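Local coordinates for protein beta-L-arabinobiosidase (Bacteroides thetaiotaomicron, PDB 5MQR) that probably hydrolyses beta-L-arabinofuranosidic linkages in plant pectin glycans and may also act as an exo-alpha-sialidase, at residues D112-T117 / G423-L428; Q953-M958 / N1022-T1027. One frame throughout, in Å; residues are numbered along the deposited sequence.

In the fold
Interaction 1 joins a turn of the N-terminal beta propeller to a loop 306 residues further on, among beta sheets; interaction 2 packs two helices of the helical glycoside hydrolase part. Their centres lie 50 Å apart on opposite sides of the chain's centre, and their nearest atoms are about 33 Å from each other, so neither touches the other. Interaction 1 is a surface contact, with the side chain of Ile425 about 9 Å from a bound HEPES buffer molecule, whereas interaction 2 is buried. In each, residues distant in sequence meet through just a few side chains.

Interaction 1 (D112-T117 / G423-L428); sequences DGYQWT and GSIAEL
Tyr114 reaches across from 112-117 to lay its ring against Ala426 and Ile425, a small apolar contact. On the Ala426 flank the methyl CB comes within 3.5 Å of Tyr114 CE1, and the backbone N of Ala426 sits 4.0 Å above the ring plane, displaced toward the rim. The phenol oxygen extends past this methyl, with Tyr114 OH 3.5 Å from Ala426 CA. Along the CD2-CE2 flank, and on the same side of the ring plane, Ile425 comes in obliquely and its CD1 meets Tyr114 CD2 at 3.8 Å. The Ile425 CG1 branch stands between its own backbone N and carbonyl carbon (chi1 61°), and its extended chi2 carries CD1 to the tyrosine although the CB points elsewhere.

The tyrosine projects from the link between strands 104-110 and 120-123, the last two of a four-stranded antiparallel sheet of the propeller. Here Asp112 OD1 accepts from Tyr114 N at 2.9 Å, closing an Asx turn, and from Gln115 N at 3.0 Å; the first donor comes from above the carboxylate plane, the second from the syn side, close to it. With Ser110, Gly113 and Trp116, this resembles the Asp-box hairpins of sialidase-type propellers, and the turn fixes the backbone from which the ring extends.

Beyond the ring, Tyr114 OH is hydrogen-bonded to His52 ND1 and Arg402 NH1. The same Arg402 NH1 also holds Ala426 O, while His52 NE2 holds Leu428 O, so Arg402 links the hydroxyl to the 3-10 turn at 425-427 and His52 links it to Leu428, just past that turn.

Interaction 2 (Q953-M958 / N1022-T1027); sequences QTLTAM and NDLMIT
Thr956 OG1 is gripped by a water that donates to it from 2.8 Å and by a hydrogen bond with Ala952 O one turn earlier in its helix, and it also presses against Leu1024 CD2, 3.2 Å away. The same water donates to Asp1023 OD2 at 2.7 Å and so bridges the two helices where side chains do not bond directly. The other carboxylate oxygen, OD1, is held by a salt bridge to Arg720 and by Trp721 NE1.

Helices 948-964 and 1022-1029 belong to the helical part of the enzyme, consistent with the (alpha/alpha)6 barrel of six-hairpin glycosidases. Leu1024 points into the gap with CG anti to its carbonyl carbon (chi1 -48°) and divides its methyls: CD2 goes to the threonine hydroxyl, CD1 to Leu955 CD1 at 4.0 Å. Both neighbours cross the leucine at about a right angle, and Met979 of helix 972-985 packs on both leucines. Replacing Leu1024 by an alanine removes both branches and would probably leave Leu955 and Met979 short of an apolar partner and the threonine hydroxyl without its CD2 cover. One turn on, Thr1027 gives Asp1023 O two hydrogen bonds, from N and, at 2.6 Å, from OG1, arriving over opposite faces of the carbonyl.

Interaction 1 (D112-T117 / G423-L428)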
# COMPACT_ATOMS: atom_id res chain seq x y z
N ASP A 112 13.02 -4.78 -24.29
CA ASP A 112 12.70 -4.91 -22.85
C ASP A 112 13.05 -3.71 -21.97
O ASP A 112 12.64 -3.66 -20.82
CB ASP A 112 13.33 -6.20 -22.27
CG ASP A 112 14.88 -6.23 -22.36
OD1 ASP A 112 15.54 -5.24 -22.76
OD2 ASP A 112 15.45 -7.27 -22.02
N GLY A 113 13.77 -2.73 -22.51
CA GLY A 113 14.28 -1.60 -21.73
C GLY A 113 15.63 -1.81 -21.03
O GLY A 113 16.18 -0.85 -20.49
N TYR A 114 16.16 -3.04 -21.05
CA TYR A 114 17.42 -3.40 -20.38
C TYR A 114 18.61 -3.61 -21.33
O TYR A 114 19.74 -3.21 -21.02
CB TYR A 114 17.23 -4.67 -19.53
CG TYR A 114 16.32 -4.46 -18.35
CD1 TYR A 114 14.93 -4.51 -18.50
CD2 TYR A 114 16.83 -4.16 -17.08
CE1 TYR A 114 14.09 -4.28 -17.42
CE2 TYR A 114 15.99 -3.94 -16.00
CZ TYR A 114 14.63 -4.00 -16.17
OH TYR A 114 13.80 -3.80 -15.09
N GLN A 115 18.34 -4.26 -22.46
CA GLN A 115 19.32 -4.58 -23.51
C GLN A 115 18.98 -3.75 -24.75
O GLN A 115 17.90 -3.88 -25.33
CB GLN A 115 19.22 -6.07 -23.84
CG GLN A 115 20.14 -6.56 -24.94
CD GLN A 115 19.81 -7.98 -25.42
OE1 GLN A 115 18.67 -8.45 -25.37
NE2 GLN A 115 20.83 -8.66 -25.93
N TRP A 116 19.93 -2.94 -25.17
CA TRP A 116 19.73 -1.97 -26.23
C TRP A 116 20.69 -2.20 -27.41
O TRP A 116 21.80 -2.69 -27.25
CB TRP A 116 19.99 -0.56 -25.68
CG TRP A 116 19.04 -0.17 -24.61
CD1 TRP A 116 19.05 -0.57 -23.31
CD2 TRP A 116 17.92 0.70 -24.76
NE1 TRP A 116 17.99 -0.00 -22.64
CE2 TRP A 116 17.28 0.79 -23.50
CE3 TRP A 116 17.39 1.42 -25.84
CZ2 TRP A 116 16.14 1.55 -23.30
CZ3 TRP A 116 16.27 2.19 -25.63
CH2 TRP A 116 15.65 2.25 -24.37
N THR A 117 20.24 -1.82 -28.61
CA THR A 117 21.12 -1.74 -29.76
C THR A 117 22.12 -0.59 -29.57
O THR A 117 21.92 0.30 -28.71
CB THR A 117 20.32 -1.46 -31.04
OG1 THR A 117 19.59 -0.24 -30.88
CG2 THR A 117 19.34 -2.61 -31.35
N GLY A 423 14.03 -15.20 -14.14
CA GLY A 423 14.79 -15.44 -15.36
C GLY A 423 15.69 -14.29 -15.76
O GLY A 423 16.68 -14.50 -16.44
N SER A 424 15.36 -13.07 -15.33
CA SER A 424 16.13 -11.86 -15.67
C SER A 424 15.88 -10.80 -14.59
O SER A 424 14.93 -10.94 -13.79
CB SER A 424 15.70 -11.31 -17.03
OG SER A 424 14.36 -10.81 -16.98
N ILE A 425 16.72 -9.76 -14.57
CA ILE A 425 16.58 -8.71 -13.55
C ILE A 425 15.27 -7.93 -13.64
O ILE A 425 14.77 -7.46 -12.62
CB ILE A 425 17.79 -7.74 -13.46
CG1 ILE A 425 18.04 -6.99 -14.76
CG2 ILE A 425 19.04 -8.51 -13.01
CD1 ILE A 425 19.07 -5.88 -14.58
N ALA A 426 14.69 -7.85 -14.84
CA ALA A 426 13.36 -7.28 -15.02
C ALA A 426 12.32 -7.91 -14.09
O ALA A 426 11.31 -7.27 -13.81
CB ALA A 426 12.88 -7.42 -16.47
N GLU A 427 12.54 -9.15 -13.65
CA GLU A 427 11.62 -9.81 -12.71
C GLU A 427 11.93 -9.56 -11.23
O GLU A 427 11.19 -10.03 -10.36
CB GLU A 427 11.56 -11.32 -13.01
CG GLU A 427 10.85 -11.68 -14.31
CD GLU A 427 11.16 -13.10 -14.73
OE1 GLU A 427 10.71 -14.04 -14.04
OE2 GLU A 427 11.89 -13.28 -15.73
N LEU A 428 13.01 -8.83 -10.94
CA LEU A 428 13.31 -8.43 -9.57
C LEU A 428 12.56 -7.16 -9.18
O LEU A 428 13.15 -6.10 -8.93
CB LEU A 428 14.81 -8.28 -9.35
CG LEU A 428 15.64 -9.53 -9.63
CD1 LEU A 428 17.11 -9.30 -9.25
CD2 LEU A 428 15.11 -10.75 -8.90

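Interaction 2 (Q953-M958 / N1022-T1027)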
# COMPACT_ATOMS: atom_id res chain seq x y z
N GLN A 953 -26.41 -8.79 18.91
CA GLN A 953 -27.11 -9.94 18.36
C GLN A 953 -27.80 -9.57 17.03
O GLN A 953 -27.62 -10.28 16.01
CB GLN A 953 -28.15 -10.49 19.33
CG GLN A 953 -27.52 -11.21 20.50
CD GLN A 953 -28.56 -11.80 21.43
OE1 GLN A 953 -29.44 -11.09 21.93
NE2 GLN A 953 -28.48 -13.12 21.65
N THR A 954 -28.59 -8.51 17.06
CA THR A 954 -29.31 -8.05 15.88
C THR A 954 -28.37 -7.74 14.68
O THR A 954 -28.63 -8.15 13.54
CB THR A 954 -30.14 -6.82 16.22
OG1 THR A 954 -31.03 -7.12 17.30
CG2 THR A 954 -30.94 -6.33 14.98
N LEU A 955 -27.29 -7.03 14.95
CA LEU A 955 -26.33 -6.66 13.90
C LEU A 955 -25.57 -7.86 13.34
O LEU A 955 -25.26 -7.89 12.16
CB LEU A 955 -25.38 -5.58 14.41
CG LEU A 955 -26.05 -4.21 14.52
CD1 LEU A 955 -25.29 -3.28 15.47
CD2 LEU A 955 -26.20 -3.53 13.17
N THR A 956 -25.30 -8.84 14.19
CA THR A 956 -24.60 -10.06 13.79
C THR A 956 -25.51 -10.82 12.85
O THR A 956 -25.11 -11.25 11.79
CB THR A 956 -24.22 -10.91 15.02
OG1 THR A 956 -23.26 -10.18 15.79
CG2 THR A 956 -23.61 -12.27 14.63
N ALA A 957 -26.76 -10.98 13.30
CA ALA A 957 -27.82 -11.60 12.51
C ALA A 957 -28.09 -10.88 11.19
O ALA A 957 -28.29 -11.53 10.16
CB ALA A 957 -29.09 -11.64 13.35
N MSE A 958 -28.09 -9.55 11.22
CA MSE A 958 -28.37 -8.73 10.02
C MSE A 958 -27.30 -8.93 9.00
O MSE A 958 -27.59 -9.05 7.80
CB MSE A 958 -28.47 -7.27 10.39
CG MSE A 958 -29.04 -6.43 9.26
SE MSE A 958 -29.05 -4.51 9.71
CE MSE A 958 -29.50 -4.37 11.62
N ASN A 1022 -16.23 -4.93 18.04
CA ASN A 1022 -15.19 -5.16 17.09
C ASN A 1022 -15.38 -6.43 16.30
O ASN A 1022 -14.87 -6.53 15.17
CB ASN A 1022 -13.86 -5.09 17.80
CG ASN A 1022 -13.45 -3.66 18.10
OD1 ASN A 1022 -13.77 -2.73 17.35
ND2 ASN A 1022 -12.68 -3.47 19.17
N ASP A 1023 -16.13 -7.39 16.82
CA ASP A 1023 -16.48 -8.54 16.02
C ASP A 1023 -17.35 -8.11 14.86
O ASP A 1023 -17.27 -8.67 13.77
CB ASP A 1023 -17.19 -9.62 16.80
CG ASP A 1023 -17.48 -10.83 15.95
OD1 ASP A 1023 -16.53 -11.38 15.33
OD2 ASP A 1023 -18.66 -11.18 15.84
N LEU A 1024 -18.19 -7.12 15.11
CA LEU A 1024 -19.10 -6.56 14.09
C LEU A 1024 -18.30 -5.74 13.08
O LEU A 1024 -18.57 -5.80 11.88
CB LEU A 1024 -20.16 -5.65 14.71
CG LEU A 1024 -20.93 -6.18 15.93
CD1 LEU A 1024 -21.82 -5.07 16.48
CD2 LEU A 1024 -21.75 -7.42 15.58
N MSE A 1025 -17.32 -4.98 13.57
CA MSE A 1025 -16.45 -4.20 12.70
C MSE A 1025 -15.71 -5.12 11.73
O MSE A 1025 -15.70 -4.88 10.54
CB MSE A 1025 -15.45 -3.38 13.51
CG MSE A 1025 -16.07 -2.31 14.40
SE MSE A 1025 -16.66 -0.79 13.30
CE MSE A 1025 -14.82 -0.09 13.05
N ILE A 1026 -15.14 -6.20 12.26
CA ILE A 1026 -14.32 -7.11 11.50
C ILE A 1026 -15.12 -8.01 10.55
O ILE A 1026 -14.73 -8.20 9.38
CB ILE A 1026 -13.46 -7.96 12.45
CG1 ILE A 1026 -12.45 -7.06 13.16
CG2 ILE A 1026 -12.72 -9.07 11.70
CD1 ILE A 1026 -11.76 -7.71 14.35
N THR A 1027 -16.23 -8.57 11.03
CA THR A 1027 -16.97 -9.55 10.24
C THR A 1027 -18.13 -8.98 9.43
O THR A 1027 -18.60 -9.66 8.52
CB THR A 1027 -17.52 -10.73 11.08
OG1 THR A 1027 -18.47 -10.24 12.04
CG2 THR A 1027 -16.41 -11.44 11.79
O HOH W 1 -20.94 -10.53 17.23